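Local coordinates for protein hypothetical glycoside hydrolase (Bacteroides vulgatus, PDB 3S30) that probably takes part in carbohydrate binding or breakdown through a galactose-binding-like beta domain, although its exact activity is not established, at residues T97-T102 and F214-I219; A207-T212 and M261-I266; Y225-G230 and T285-E290; A250-K255 and G315-S320; N275-A280 and F298-Y303. All blocks are in the same frame, centred on the assembly; numbering follows the deposited sequence.

Contact 1: residues T97-T102 and F214-I219; sequences TKSIPT and FYYEPI
Ser99 and Phe214 mark the nearest backbone approach, with their CA atoms 6.6 Å apart; by Thr102 and Pro218 the CA separation has grown to 9.6 Å. That spacing is too wide for strand pairing, and the contact is one of loop against loop, leading into strand 103-104 on one side and strand 218-228 on the other. Tyr215 lies obliquely against Thr97, whose CG2 comes 3.5 Å from the phenol OH. Ile100 meets the Phe214 ring at its edge, nearly in plane, with CG1 3.9 Å from CE1. Thr102 CG2 approaches the same rim at CZ. The Phe214 side chain extends anti to its backbone N (chi1 -157°), which carries the ring across to these two residues. Ser99 OG is near the edge of Tyr216, 3.5 Å from CE2. This hydroxyl donates to Ile100 O within its own segment at 2.6 Å and accepts from a water that lies 2.8 Å away. The same water takes the backbone N-H of Tyr215, its oxygen 2.9 Å from that nitrogen. Since no direct hydrogen bond joins the segments, cohesion rests on aromatic and aliphatic packing around one water bridge, with the polar link passing through Ser99.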
# COMPACT_ATOMS: atom_id res chain seq x y z
N THR A 97 -0.21 9.58 24.16
CA THR A 97 -0.12 8.51 23.13
C THR A 97 -1.50 8.03 22.70
O THR A 97 -2.17 7.30 23.43
CB THR A 97 0.67 7.28 23.65
OG1 THR A 97 -0.06 6.63 24.70
CG2 THR A 97 2.05 7.68 24.15
N LYS A 98 -1.93 8.46 21.51
CA LYS A 98 -3.16 7.95 20.91
C LYS A 98 -2.83 6.96 19.79
O LYS A 98 -1.91 7.20 18.99
CB LYS A 98 -4.03 9.09 20.36
CG LYS A 98 -4.75 9.89 21.44
CD LYS A 98 -5.64 10.96 20.81
CE LYS A 98 -6.28 11.86 21.86
NZ LYS A 98 -7.08 12.95 21.23
N SER A 99 -3.57 5.86 19.74
CA SER A 99 -3.44 4.88 18.67
C SER A 99 -4.14 5.38 17.42
O SER A 99 -5.14 6.09 17.51
CB SER A 99 -4.04 3.53 19.08
OG SER A 99 -4.03 2.59 18.01
N ILE A 100 -3.61 5.02 16.26
CA ILE A 100 -4.38 5.08 15.01
C ILE A 100 -5.55 4.09 15.11
O ILE A 100 -5.53 3.19 15.96
CB ILE A 100 -3.52 4.74 13.76
CG1 ILE A 100 -2.88 3.34 13.89
CG2 ILE A 100 -2.44 5.82 13.53
CD1 ILE A 100 -2.15 2.88 12.65
N PRO A 101 -6.57 4.26 14.25
CA PRO A 101 -7.61 3.24 14.21
C PRO A 101 -7.07 1.91 13.69
O PRO A 101 -6.04 1.88 13.00
CB PRO A 101 -8.63 3.81 13.21
CG PRO A 101 -8.34 5.25 13.11
CD PRO A 101 -6.87 5.38 13.36
N THR A 102 -7.76 0.82 14.05
CA THR A 102 -7.38 -0.51 13.59
C THR A 102 -8.39 -1.10 12.61
O THR A 102 -8.16 -2.19 12.07
CB THR A 102 -7.17 -1.47 14.77
OG1 THR A 102 -8.37 -1.53 15.57
CG2 THR A 102 -5.98 -1.00 15.61
N PHE A 214 3.05 2.48 16.43
CA PHE A 214 1.99 1.55 16.82
C PHE A 214 2.31 0.95 18.19
O PHE A 214 3.42 0.46 18.42
CB PHE A 214 1.87 0.46 15.74
CG PHE A 214 0.53 -0.22 15.71
CD1 PHE A 214 -0.61 0.50 15.37
CD2 PHE A 214 0.41 -1.56 16.00
CE1 PHE A 214 -1.86 -0.12 15.35
CE2 PHE A 214 -0.84 -2.19 15.97
CZ PHE A 214 -1.97 -1.46 15.64
N TYR A 215 1.33 1.00 19.10
CA TYR A 215 1.51 0.59 20.51
C TYR A 215 1.05 -0.84 20.80
O TYR A 215 1.20 -1.32 21.91
CB TYR A 215 0.77 1.56 21.44
CG TYR A 215 1.28 2.96 21.30
CD1 TYR A 215 2.41 3.38 21.98
CD2 TYR A 215 0.67 3.86 20.43
CE1 TYR A 215 2.90 4.65 21.83
CE2 TYR A 215 1.16 5.14 20.28
CZ TYR A 215 2.28 5.53 20.97
OH TYR A 215 2.77 6.80 20.82
N TYR A 216 0.49 -1.51 19.80
CA TYR A 216 -0.00 -2.87 20.00
C TYR A 216 0.82 -3.90 19.23
O TYR A 216 1.63 -3.56 18.37
CB TYR A 216 -1.48 -2.96 19.60
CG TYR A 216 -2.33 -1.97 20.36
CD1 TYR A 216 -2.50 -2.08 21.72
CD2 TYR A 216 -2.94 -0.89 19.70
CE1 TYR A 216 -3.27 -1.17 22.43
CE2 TYR A 216 -3.71 0.03 20.40
CZ TYR A 216 -3.87 -0.12 21.77
OH TYR A 216 -4.63 0.78 22.48
N GLU A 217 0.60 -5.16 19.57
CA GLU A 217 1.20 -6.27 18.85
C GLU A 217 0.13 -6.88 17.95
O GLU A 217 -0.81 -7.51 18.44
CB GLU A 217 1.83 -7.31 19.81
CG GLU A 217 1.64 -6.98 21.29
CD GLU A 217 2.48 -7.83 22.23
OE1 GLU A 217 3.43 -8.50 21.77
OE2 GLU A 217 2.18 -7.80 23.43
N PRO A 218 0.23 -6.64 16.63
CA PRO A 218 -0.78 -7.16 15.70
C PRO A 218 -0.65 -8.65 15.50
O PRO A 218 0.47 -9.17 15.49
CB PRO A 218 -0.47 -6.42 14.39
CG PRO A 218 0.98 -6.13 14.46
CD PRO A 218 1.28 -5.87 15.93
N ILE A 219 -1.77 -9.34 15.35
CA ILE A 219 -1.73 -10.78 15.10
C ILE A 219 -2.26 -11.15 13.73
O ILE A 219 -1.74 -12.06 13.10
CB ILE A 219 -2.41 -11.62 16.24
CG1 ILE A 219 -3.80 -11.09 16.60
CG2 ILE A 219 -1.53 -11.64 17.48
CD1 ILE A 219 -4.44 -11.84 17.76
O HOH W 1 -1.43 1.90 18.63

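Contact 2: residues A207-T212 and M261-I266; sequences ATKFGT and MLDGHI
Phe210 and Leu262 form an antiparallel hydrogen-bonded pair that attaches the short, weakly bonded strand 262-263 to strand 208-213 in the galactose-binding-like beta domain. Phe210 N donates to Leu262 O at 2.8 Å, whereas the return bond from Leu262 N to Phe210 O is weak. The Phe210 ring has Thr208 O over the centre of one face, 3.9 Å above the plane, Asp263 O oblique to it at 3.3 Å from CE2, and Ile266 CG2 at its edge. Outside the pair, Phe191 makes an edge-to-face contact with this ring. Lys209 and Asp263 leave the other side of the strands side by side, pointing the same way, yet their ion pair is long, with NZ 3.7 Å from OD2; the ammonium is also hydrogen-bonded to Ser206 O. Selenomethionine Met261 bends about its CB-CG and CG-SE bonds and thereby folds its methyl back over the neighbouring strand, CE lying 3.3 Å from Gly211 O. Asp263 also organises its own type I turn. Its OD1 accepts from His265 N in an Asx turn, and from the ring ND1 at 2.7 Å, both donors reaching that oxygen from the same face of the carboxylate.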
# COMPACT_ATOMS: atom_id res chain seq x y z
N ALA A 207 10.94 5.63 -2.61
CA ALA A 207 9.92 6.67 -2.51
C ALA A 207 8.78 6.28 -1.57
O ALA A 207 8.22 7.13 -0.87
CB ALA A 207 9.37 7.00 -3.90
N THR A 208 8.42 5.00 -1.58
CA THR A 208 7.33 4.48 -0.74
C THR A 208 7.90 4.10 0.61
O THR A 208 8.58 3.09 0.74
CB THR A 208 6.68 3.21 -1.35
OG1 THR A 208 7.69 2.22 -1.62
CG2 THR A 208 5.93 3.53 -2.62
N LYS A 209 7.61 4.91 1.63
CA LYS A 209 8.14 4.65 2.96
C LYS A 209 7.05 4.10 3.87
O LYS A 209 5.93 4.62 3.92
CB LYS A 209 8.80 5.92 3.51
CG LYS A 209 9.89 6.44 2.57
CD LYS A 209 11.12 6.90 3.27
CE LYS A 209 12.23 7.26 2.27
NZ LYS A 209 13.03 6.07 1.80
N PHE A 210 7.39 3.02 4.56
CA PHE A 210 6.40 2.22 5.28
C PHE A 210 6.58 2.33 6.78
O PHE A 210 7.66 2.05 7.31
CB PHE A 210 6.52 0.74 4.88
CG PHE A 210 6.38 0.48 3.41
CD1 PHE A 210 5.42 1.15 2.64
CD2 PHE A 210 7.16 -0.48 2.80
CE1 PHE A 210 5.28 0.87 1.28
CE2 PHE A 210 7.02 -0.76 1.44
CZ PHE A 210 6.08 -0.09 0.68
N GLY A 211 5.52 2.72 7.47
CA GLY A 211 5.49 2.67 8.92
C GLY A 211 4.77 3.83 9.57
O GLY A 211 4.81 4.97 9.08
N THR A 212 4.11 3.53 10.69
CA THR A 212 3.65 4.56 11.61
C THR A 212 3.68 3.98 13.01
O THR A 212 3.52 2.77 13.20
CB THR A 212 2.23 5.07 11.27
OG1 THR A 212 2.06 6.40 11.80
CG2 THR A 212 1.17 4.15 11.84
N MSE A 261 12.18 4.30 9.36
CA MSE A 261 11.21 3.83 8.38
C MSE A 261 11.84 2.73 7.53
O MSE A 261 13.05 2.70 7.33
CB MSE A 261 10.77 4.98 7.48
CG MSE A 261 10.07 6.14 8.20
SE MSE A 261 8.29 5.69 8.83
CE MSE A 261 7.29 5.79 7.13
N LEU A 262 11.01 1.80 7.05
CA LEU A 262 11.40 0.89 5.99
C LEU A 262 10.83 1.43 4.69
O LEU A 262 10.11 2.44 4.69
CB LEU A 262 10.89 -0.54 6.25
CG LEU A 262 11.35 -1.19 7.56
CD1 LEU A 262 10.78 -2.61 7.66
CD2 LEU A 262 12.89 -1.19 7.70
N ASP A 263 11.16 0.78 3.57
CA ASP A 263 10.66 1.20 2.27
C ASP A 263 10.39 -0.01 1.35
O ASP A 263 10.29 -1.15 1.83
CB ASP A 263 11.59 2.25 1.64
CG ASP A 263 13.00 1.71 1.34
OD1 ASP A 263 13.18 0.47 1.26
OD2 ASP A 263 13.92 2.54 1.17
N GLY A 264 10.25 0.25 0.05
CA GLY A 264 9.83 -0.77 -0.93
C GLY A 264 10.79 -1.91 -1.18
O GLY A 264 10.43 -2.86 -1.88
N HIS A 265 12.00 -1.83 -0.64
CA HIS A 265 12.98 -2.91 -0.79
C HIS A 265 12.60 -4.13 0.04
O HIS A 265 13.02 -5.23 -0.26
CB HIS A 265 14.37 -2.45 -0.37
CG HIS A 265 14.92 -1.36 -1.22
ND1 HIS A 265 14.74 -0.02 -0.93
CD2 HIS A 265 15.68 -1.40 -2.35
CE1 HIS A 265 15.35 0.71 -1.85
NE2 HIS A 265 15.93 -0.10 -2.72
N ILE A 266 11.80 -3.93 1.08
CA ILE A 266 11.37 -5.00 1.97
C ILE A 266 10.66 -6.13 1.19
O ILE A 266 10.93 -7.31 1.42
CB ILE A 266 10.47 -4.44 3.11
CG1 ILE A 266 10.37 -5.43 4.27
CG2 ILE A 266 9.07 -4.10 2.60
CD1 ILE A 266 11.71 -5.64 5.00

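Contact 3: residues Y225-G230 and T285-E290; sequences YKYKAG and THETSE
Tyr227 and Thr288 make an antiparallel hydrogen-bonded pair, a single beta bridge where the loop before strand 291-297 touches the end of strand 218-228. Both of its bonds are sound: Tyr227 N to Thr288 O is 3.0 Å and Thr288 N to Tyr227 O is 2.8 Å. On one flank Tyr225 reaches out with its phenol and donates to His286 O at 2.7 Å, the carbonyl oxygen lying at the ring's edge in plane. The same OH stands 3.3 Å above the plane of the His286 imidazole, over its centre, and the two side chains cross at about a right angle. Thr288 CG2 packs against Tyr225 CE2. On the other flank, Glu287 runs extended beyond CG and carries its carboxylate to the backbone N of Ala229, where OE2 accepts at 2.6 Å on its anti side.

The next shell fixes these groups. Asp284 binds His286 ND1, which helps set the turn of the imidazole beneath the phenol, and Ala325 O takes the Tyr227 hydroxyl. Lys226 stretches past Ser289 and forms a cation-pi contact with Trp291. A water joins its NZ to Ser289 O. The corner that redirects the chain at Ser289 and Glu290 is held by an ST turn, in which Glu290 N donates to Thr288 OG1 at 3.0 Å.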
# COMPACT_ATOMS: atom_id res chain seq x y z
N TYR A 225 -11.46 -8.64 -0.65
CA TYR A 225 -10.98 -8.14 -1.94
C TYR A 225 -11.78 -8.66 -3.15
O TYR A 225 -12.54 -9.63 -3.07
CB TYR A 225 -9.49 -8.47 -2.12
CG TYR A 225 -9.23 -9.85 -2.68
CD1 TYR A 225 -9.09 -10.95 -1.85
CD2 TYR A 225 -9.12 -10.05 -4.06
CE1 TYR A 225 -8.86 -12.22 -2.37
CE2 TYR A 225 -8.89 -11.31 -4.58
CZ TYR A 225 -8.76 -12.39 -3.73
OH TYR A 225 -8.54 -13.64 -4.26
N LYS A 226 -11.61 -7.95 -4.26
CA LYS A 226 -11.93 -8.42 -5.60
C LYS A 226 -10.71 -8.07 -6.45
O LYS A 226 -10.05 -7.06 -6.20
CB LYS A 226 -13.16 -7.70 -6.18
CG LYS A 226 -14.49 -7.92 -5.46
CD LYS A 226 -15.61 -7.23 -6.22
CE LYS A 226 -16.97 -7.44 -5.58
NZ LYS A 226 -18.08 -6.68 -6.26
N TYR A 227 -10.39 -8.91 -7.44
CA TYR A 227 -9.24 -8.67 -8.30
C TYR A 227 -9.48 -9.17 -9.69
O TYR A 227 -10.02 -10.26 -9.90
CB TYR A 227 -7.99 -9.37 -7.76
CG TYR A 227 -6.70 -9.02 -8.52
CD1 TYR A 227 -6.20 -7.72 -8.53
CD2 TYR A 227 -6.01 -9.98 -9.23
CE1 TYR A 227 -5.05 -7.40 -9.23
CE2 TYR A 227 -4.85 -9.68 -9.91
CZ TYR A 227 -4.36 -8.39 -9.90
OH TYR A 227 -3.21 -8.11 -10.59
N LYS A 228 -9.06 -8.35 -10.64
CA LYS A 228 -9.10 -8.67 -12.05
C LYS A 228 -7.77 -8.13 -12.64
O LYS A 228 -7.49 -6.94 -12.53
CB LYS A 228 -10.35 -8.04 -12.67
CG LYS A 228 -10.41 -7.95 -14.19
CD LYS A 228 -10.80 -9.25 -14.84
CE LYS A 228 -11.31 -9.03 -16.27
NZ LYS A 228 -11.79 -10.31 -16.87
N ALA A 229 -6.96 -9.03 -13.19
CA ALA A 229 -5.75 -8.64 -13.92
C ALA A 229 -6.10 -7.85 -15.20
O ALA A 229 -7.15 -8.07 -15.79
CB ALA A 229 -4.93 -9.89 -14.26
N GLY A 230 -5.24 -6.91 -15.58
CA GLY A 230 -5.36 -6.21 -16.85
C GLY A 230 -4.97 -7.10 -18.04
O GLY A 230 -4.31 -8.13 -17.86
N THR A 285 -3.93 -15.43 -4.17
CA THR A 285 -4.01 -14.13 -4.86
C THR A 285 -4.89 -14.17 -6.13
O THR A 285 -4.76 -13.31 -7.02
CB THR A 285 -2.57 -13.68 -5.20
OG1 THR A 285 -2.49 -12.26 -5.24
CG2 THR A 285 -2.08 -14.28 -6.50
N HIS A 286 -5.80 -15.15 -6.20
CA HIS A 286 -6.62 -15.41 -7.41
C HIS A 286 -7.57 -14.28 -7.79
O HIS A 286 -8.00 -13.49 -6.95
CB HIS A 286 -7.42 -16.74 -7.28
CG HIS A 286 -8.51 -16.71 -6.25
ND1 HIS A 286 -8.30 -16.99 -4.92
CD2 HIS A 286 -9.84 -16.45 -6.36
CE1 HIS A 286 -9.43 -16.88 -4.25
NE2 HIS A 286 -10.39 -16.56 -5.11
N GLU A 287 -7.92 -14.24 -9.08
CA GLU A 287 -8.91 -13.28 -9.60
C GLU A 287 -10.31 -13.64 -9.15
O GLU A 287 -10.67 -14.82 -9.07
CB GLU A 287 -8.90 -13.27 -11.13
CG GLU A 287 -7.60 -12.82 -11.75
CD GLU A 287 -7.71 -12.64 -13.24
OE1 GLU A 287 -7.77 -13.66 -13.97
OE2 GLU A 287 -7.75 -11.49 -13.69
N THR A 288 -11.11 -12.61 -8.90
CA THR A 288 -12.52 -12.83 -8.55
C THR A 288 -13.31 -11.52 -8.57
O THR A 288 -12.80 -10.45 -8.24
CB THR A 288 -12.66 -13.51 -7.16
OG1 THR A 288 -14.04 -13.57 -6.79
CG2 THR A 288 -11.91 -12.74 -6.08
N SER A 289 -14.57 -11.65 -8.97
CA SER A 289 -15.50 -10.52 -8.95
C SER A 289 -16.44 -10.59 -7.74
O SER A 289 -17.33 -9.76 -7.60
CB SER A 289 -16.29 -10.49 -10.26
OG SER A 289 -15.41 -10.39 -11.36
N GLU A 290 -16.22 -11.57 -6.86
CA GLU A 290 -16.95 -11.71 -5.60
C GLU A 290 -16.07 -11.25 -4.42
O GLU A 290 -14.91 -11.62 -4.34
CB GLU A 290 -17.31 -13.18 -5.33
CG GLU A 290 -18.12 -13.88 -6.42
CD GLU A 290 -18.55 -15.31 -6.03
OE1 GLU A 290 -18.95 -15.53 -4.86
OE2 GLU A 290 -18.49 -16.20 -6.90
O HOH W 2 -18.45 -7.31 -8.75
O HOH W 3 -12.08 -11.11 -12.05

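Contact 4: residues A250-K255 and G315-S320; sequences ALFYEK and GGYNVS
Gly315 and Gly316 open an antiparallel pairing with strand 247-254, inside the galactose-binding-like beta domain; the segment axes run at 174° and approach to 4.6 Å. Gly315 ends the preceding helix in a Schellman motif, and its carbonyl O accepts from Lys255 NZ at 2.9 Å. Gly316 O takes the backbone N of the same lysine, so Lys255 holds the strand entry with both its backbone N-H and its ammonium. Tyr317, in a non-hydrogen-bonded pair with Glu254, lies alongside it, pointing the same way; the phenol makes a weak bond to Glu254 OE1. Lys311 forms a salt bridge with the other carboxylate oxygen. The Tyr317 and Phe252 rings are nearly parallel (21°) but slid apart, their centroids 5.4 Å from each other, so overlap is slight.

Asn318 pairs with Tyr253 through backbone bonds in both directions. Its CB sits over the face of the Tyr253 ring, 3.8 Å from the centroid, in a CH-pi contact. Beyond it the amide stands at 67° to the ring: ND2 donates to Tyr253 OH at 3.2 Å, while OD1 receives Lys255 NZ at 2.9 Å from above the carbonyl plane. Tyr253 OH is also bonded to Phe210 O, which connects this pair to the next strand. Val319 turns to the same face as Phe252, with CG2 anti to its backbone N, which brings that methyl to 3.0 Å from Leu251 O. Ser320 closes the run in a hydrogen-bonded pair with Leu251, whose N lies 2.8 Å from Ser320 O.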
# COMPACT_ATOMS: atom_id res chain seq x y z
N ALA A 250 1.63 -6.80 5.59
CA ALA A 250 1.76 -5.87 6.70
C ALA A 250 3.06 -6.14 7.43
O ALA A 250 3.53 -7.28 7.48
CB ALA A 250 0.57 -6.00 7.66
N LEU A 251 3.62 -5.08 7.99
CA LEU A 251 4.92 -5.13 8.65
C LEU A 251 4.77 -4.66 10.09
O LEU A 251 3.96 -3.78 10.38
CB LEU A 251 5.90 -4.23 7.90
CG LEU A 251 6.08 -4.48 6.40
CD1 LEU A 251 6.83 -3.32 5.75
CD2 LEU A 251 6.81 -5.78 6.15
N PHE A 252 5.57 -5.25 10.98
CA PHE A 252 5.70 -4.79 12.35
C PHE A 252 7.18 -4.83 12.68
O PHE A 252 7.81 -5.90 12.62
CB PHE A 252 4.92 -5.71 13.30
CG PHE A 252 4.94 -5.27 14.73
CD1 PHE A 252 4.47 -4.01 15.10
CD2 PHE A 252 5.41 -6.12 15.73
CE1 PHE A 252 4.48 -3.60 16.43
CE2 PHE A 252 5.43 -5.73 17.06
CZ PHE A 252 4.97 -4.47 17.41
N TYR A 253 7.76 -3.69 13.03
CA TYR A 253 9.19 -3.65 13.29
C TYR A 253 9.61 -2.72 14.41
O TYR A 253 8.86 -1.86 14.86
CB TYR A 253 9.96 -3.31 12.01
CG TYR A 253 9.63 -1.96 11.41
CD1 TYR A 253 10.28 -0.80 11.84
CD2 TYR A 253 8.69 -1.83 10.39
CE1 TYR A 253 10.00 0.43 11.29
CE2 TYR A 253 8.40 -0.60 9.84
CZ TYR A 253 9.05 0.53 10.28
OH TYR A 253 8.76 1.75 9.73
N GLU A 254 10.84 -2.92 14.86
CA GLU A 254 11.42 -2.17 15.95
C GLU A 254 12.24 -1.04 15.35
O GLU A 254 13.09 -1.28 14.51
CB GLU A 254 12.29 -3.11 16.78
CG GLU A 254 12.85 -2.51 18.04
CD GLU A 254 13.61 -3.52 18.87
OE1 GLU A 254 13.21 -4.72 18.90
OE2 GLU A 254 14.61 -3.12 19.51
N LYS A 255 11.98 0.19 15.78
CA LYS A 255 12.77 1.34 15.33
C LYS A 255 14.12 1.37 16.02
O LYS A 255 14.28 0.87 17.13
CB LYS A 255 12.01 2.65 15.57
CG LYS A 255 10.88 2.88 14.57
CD LYS A 255 10.16 4.18 14.81
CE LYS A 255 9.17 4.08 15.97
NZ LYS A 255 8.15 5.17 15.94
N GLY A 315 6.57 4.08 22.05
CA GLY A 315 6.37 4.40 20.63
C GLY A 315 7.55 4.06 19.74
O GLY A 315 7.79 4.75 18.75
N GLY A 316 8.28 3.00 20.09
CA GLY A 316 9.49 2.60 19.36
C GLY A 316 9.28 1.48 18.36
O GLY A 316 10.25 0.89 17.87
N TYR A 317 8.02 1.17 18.07
CA TYR A 317 7.66 0.15 17.10
C TYR A 317 6.71 0.74 16.08
O TYR A 317 5.77 1.44 16.45
CB TYR A 317 7.01 -1.06 17.79
CG TYR A 317 8.01 -1.96 18.48
CD1 TYR A 317 8.47 -1.66 19.75
CD2 TYR A 317 8.49 -3.10 17.86
CE1 TYR A 317 9.40 -2.48 20.38
CE2 TYR A 317 9.40 -3.92 18.48
CZ TYR A 317 9.86 -3.61 19.74
OH TYR A 317 10.78 -4.44 20.36
N ASN A 318 6.97 0.45 14.81
CA ASN A 318 6.11 0.90 13.73
C ASN A 318 5.36 -0.28 13.12
O ASN A 318 5.87 -1.40 13.10
CB ASN A 318 6.94 1.59 12.64
CG ASN A 318 7.12 3.09 12.88
OD1 ASN A 318 6.76 3.62 13.93
ND2 ASN A 318 7.69 3.77 11.90
N VAL A 319 4.14 -0.02 12.66
CA VAL A 319 3.41 -0.98 11.85
C VAL A 319 3.19 -0.36 10.48
O VAL A 319 3.27 0.87 10.32
CB VAL A 319 2.04 -1.35 12.46
CG1 VAL A 319 0.96 -0.28 12.13
CG2 VAL A 319 1.59 -2.71 11.97
N SER A 320 2.92 -1.21 9.51
CA SER A 320 2.50 -0.78 8.19
C SER A 320 1.63 -1.84 7.55
O SER A 320 1.67 -3.01 7.92
CB SER A 320 3.69 -0.48 7.29
OG SER A 320 3.27 0.25 6.14

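Contact 5: residues N275-A280 and F298-Y303; sequences NMVAAA and FNYEHY
Ala278 and Tyr300 have CA atoms only 4.4 Å apart, and Ala280 and Phe298 stand almost as close, so the loop after strand 291-297 hugs strand 276-281, pinned by Asn299 N donating to Ala279 O at 3.0 Å. The small alanines let aromatic rings settle directly on the strand. Ala278 CB stands over the centre of the Tyr300 ring, 3.4 Å from its centroid and 2° off the normal, a well-centred CH-pi contact. Ala280 CB does the same to Phe298, at 3.9 Å from the centroid, while Ala278 CB meets that second ring at its edge. Strand 276-281 carries a classic beta bulge here, Val277 and Ala278 both facing Phe252 of the adjacent strand in the galactose-binding-like domain. Val277 CG1, anti to its backbone N (chi1 -178°), rests obliquely against Tyr300 CD2, and Val277 O comes 3.2 Å from Tyr303 CD2. Tyr303 packs on the side of the strand away from Tyr300: selenomethionine Met276 curls so that its CE is 3.7 Å from the phenol CZ, and Ala279 CB touches OH. That hydroxyl is hydrogen-bonded to Tyr271 O, just as Tyr300 OH is to Pro218 O. Within the loop, Asn299 OD1 accepts from His302 N at 3.0 Å in an Asx motif.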
# COMPACT_ATOMS: atom_id res chain seq x y z
N ASN A 275 15.63 -4.95 11.50
CA ASN A 275 14.66 -4.36 12.43
C ASN A 275 13.32 -5.07 12.45
O ASN A 275 12.50 -4.83 13.35
CB ASN A 275 14.46 -2.87 12.13
CG ASN A 275 15.71 -2.06 12.43
OD1 ASN A 275 16.75 -2.25 11.81
ND2 ASN A 275 15.61 -1.16 13.41
N MSE A 276 13.11 -5.97 11.48
CA MSE A 276 11.85 -6.69 11.32
C MSE A 276 11.51 -7.61 12.49
O MSE A 276 12.35 -8.37 12.97
CB MSE A 276 11.85 -7.49 10.00
CG MSE A 276 11.43 -6.67 8.76
SE MSE A 276 9.56 -6.11 8.80
CE MSE A 276 8.74 -7.83 9.17
N VAL A 277 10.25 -7.55 12.95
CA VAL A 277 9.77 -8.37 14.07
C VAL A 277 8.68 -9.35 13.62
O VAL A 277 8.76 -10.55 13.91
CB VAL A 277 9.26 -7.49 15.23
CG1 VAL A 277 8.82 -8.34 16.41
CG2 VAL A 277 10.34 -6.49 15.67
N ALA A 278 7.68 -8.86 12.90
CA ALA A 278 6.67 -9.74 12.31
C ALA A 278 6.17 -9.25 10.95
O ALA A 278 6.20 -8.06 10.65
CB ALA A 278 5.48 -9.93 13.27
N ALA A 279 5.71 -10.19 10.13
CA ALA A 279 5.24 -9.91 8.78
C ALA A 279 4.04 -10.81 8.47
O ALA A 279 4.03 -12.00 8.81
CB ALA A 279 6.37 -10.16 7.76
N ALA A 280 3.05 -10.22 7.80
CA ALA A 280 1.88 -10.94 7.33
C ALA A 280 1.80 -10.77 5.82
O ALA A 280 1.68 -9.65 5.34
CB ALA A 280 0.62 -10.41 8.00
N PHE A 298 0.14 -12.72 11.44
CA PHE A 298 1.50 -12.21 11.66
C PHE A 298 2.43 -13.33 12.12
O PHE A 298 2.13 -14.06 13.07
CB PHE A 298 1.52 -11.04 12.64
CG PHE A 298 1.22 -9.71 12.00
CD1 PHE A 298 -0.09 -9.34 11.70
CD2 PHE A 298 2.25 -8.84 11.68
CE1 PHE A 298 -0.37 -8.12 11.12
CE2 PHE A 298 1.99 -7.61 11.08
CZ PHE A 298 0.68 -7.25 10.80
N ASN A 299 3.56 -13.45 11.43
CA ASN A 299 4.60 -14.42 11.72
C ASN A 299 5.73 -13.77 12.53
O ASN A 299 6.61 -13.12 11.96
CB ASN A 299 5.13 -14.99 10.40
CG ASN A 299 5.98 -16.24 10.57
OD1 ASN A 299 6.47 -16.52 11.67
ND2 ASN A 299 6.17 -16.99 9.48
N TYR A 300 5.70 -13.93 13.85
CA TYR A 300 6.78 -13.45 14.73
C TYR A 300 7.91 -14.46 14.85
O TYR A 300 9.06 -14.09 15.07
CB TYR A 300 6.26 -13.17 16.14
CG TYR A 300 5.37 -11.97 16.25
CD1 TYR A 300 4.03 -12.03 15.83
CD2 TYR A 300 5.84 -10.77 16.76
CE1 TYR A 300 3.19 -10.92 15.94
CE2 TYR A 300 5.01 -9.65 16.88
CZ TYR A 300 3.68 -9.74 16.46
OH TYR A 300 2.87 -8.64 16.58
N GLU A 301 7.56 -15.74 14.74
CA GLU A 301 8.50 -16.85 14.89
C GLU A 301 9.61 -16.86 13.83
O GLU A 301 10.73 -17.30 14.10
CB GLU A 301 7.73 -18.18 14.89
CG GLU A 301 8.59 -19.44 14.96
CD GLU A 301 8.90 -20.05 13.60
OE1 GLU A 301 8.16 -19.75 12.63
OE2 GLU A 301 9.87 -20.84 13.51
N HIS A 302 9.32 -16.38 12.62
CA HIS A 302 10.31 -16.35 11.54
C HIS A 302 11.52 -15.44 11.85
O HIS A 302 12.64 -15.72 11.41
CB HIS A 302 9.66 -15.93 10.22
CG HIS A 302 10.64 -15.71 9.10
ND1 HIS A 302 11.06 -16.72 8.27
CD2 HIS A 302 11.29 -14.60 8.70
CE1 HIS A 302 11.92 -16.24 7.40
NE2 HIS A 302 12.08 -14.95 7.64
N TYR A 303 11.28 -14.37 12.61
CA TYR A 303 12.31 -13.35 12.89
C TYR A 303 13.02 -13.52 14.24
O TYR A 303 14.14 -13.04 14.41
CB TYR A 303 11.70 -11.96 12.77
CG TYR A 303 11.10 -11.71 11.41
CD1 TYR A 303 11.88 -11.29 10.35
CD2 TYR A 303 9.74 -11.95 11.17
CE1 TYR A 303 11.33 -11.09 9.09
CE2 TYR A 303 9.18 -11.74 9.93
CZ TYR A 303 9.98 -11.31 8.89
OH TYR A 303 9.43 -11.12 7.65

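Contact 4 is the hub. Its strand 317-324 hydrogen-bonds to contact 2 through Thr212 N and Val319 O (2.8 Å) and to contact 1 through Phe214 N and Tyr317 O (2.9 Å), while its other strand pairs with contact 5 through Ala250 N and Ala280 O (2.9 Å). Contact 5 is nested within the chain loop that contact 4 closes. Contacts 1 and 2 also touch directly, Ile100 CD1 packing 3.6 Å from Thr212 CG2. Contact 3 stands apart, its nearest atoms about 12 Å from contact 5, and shares strand 218-228 with contact 1. The sodium ion bound by Asn105, Glu107, Asn165 and Asp343 lies about 12 Å from the Lys226 side chain of contact 3.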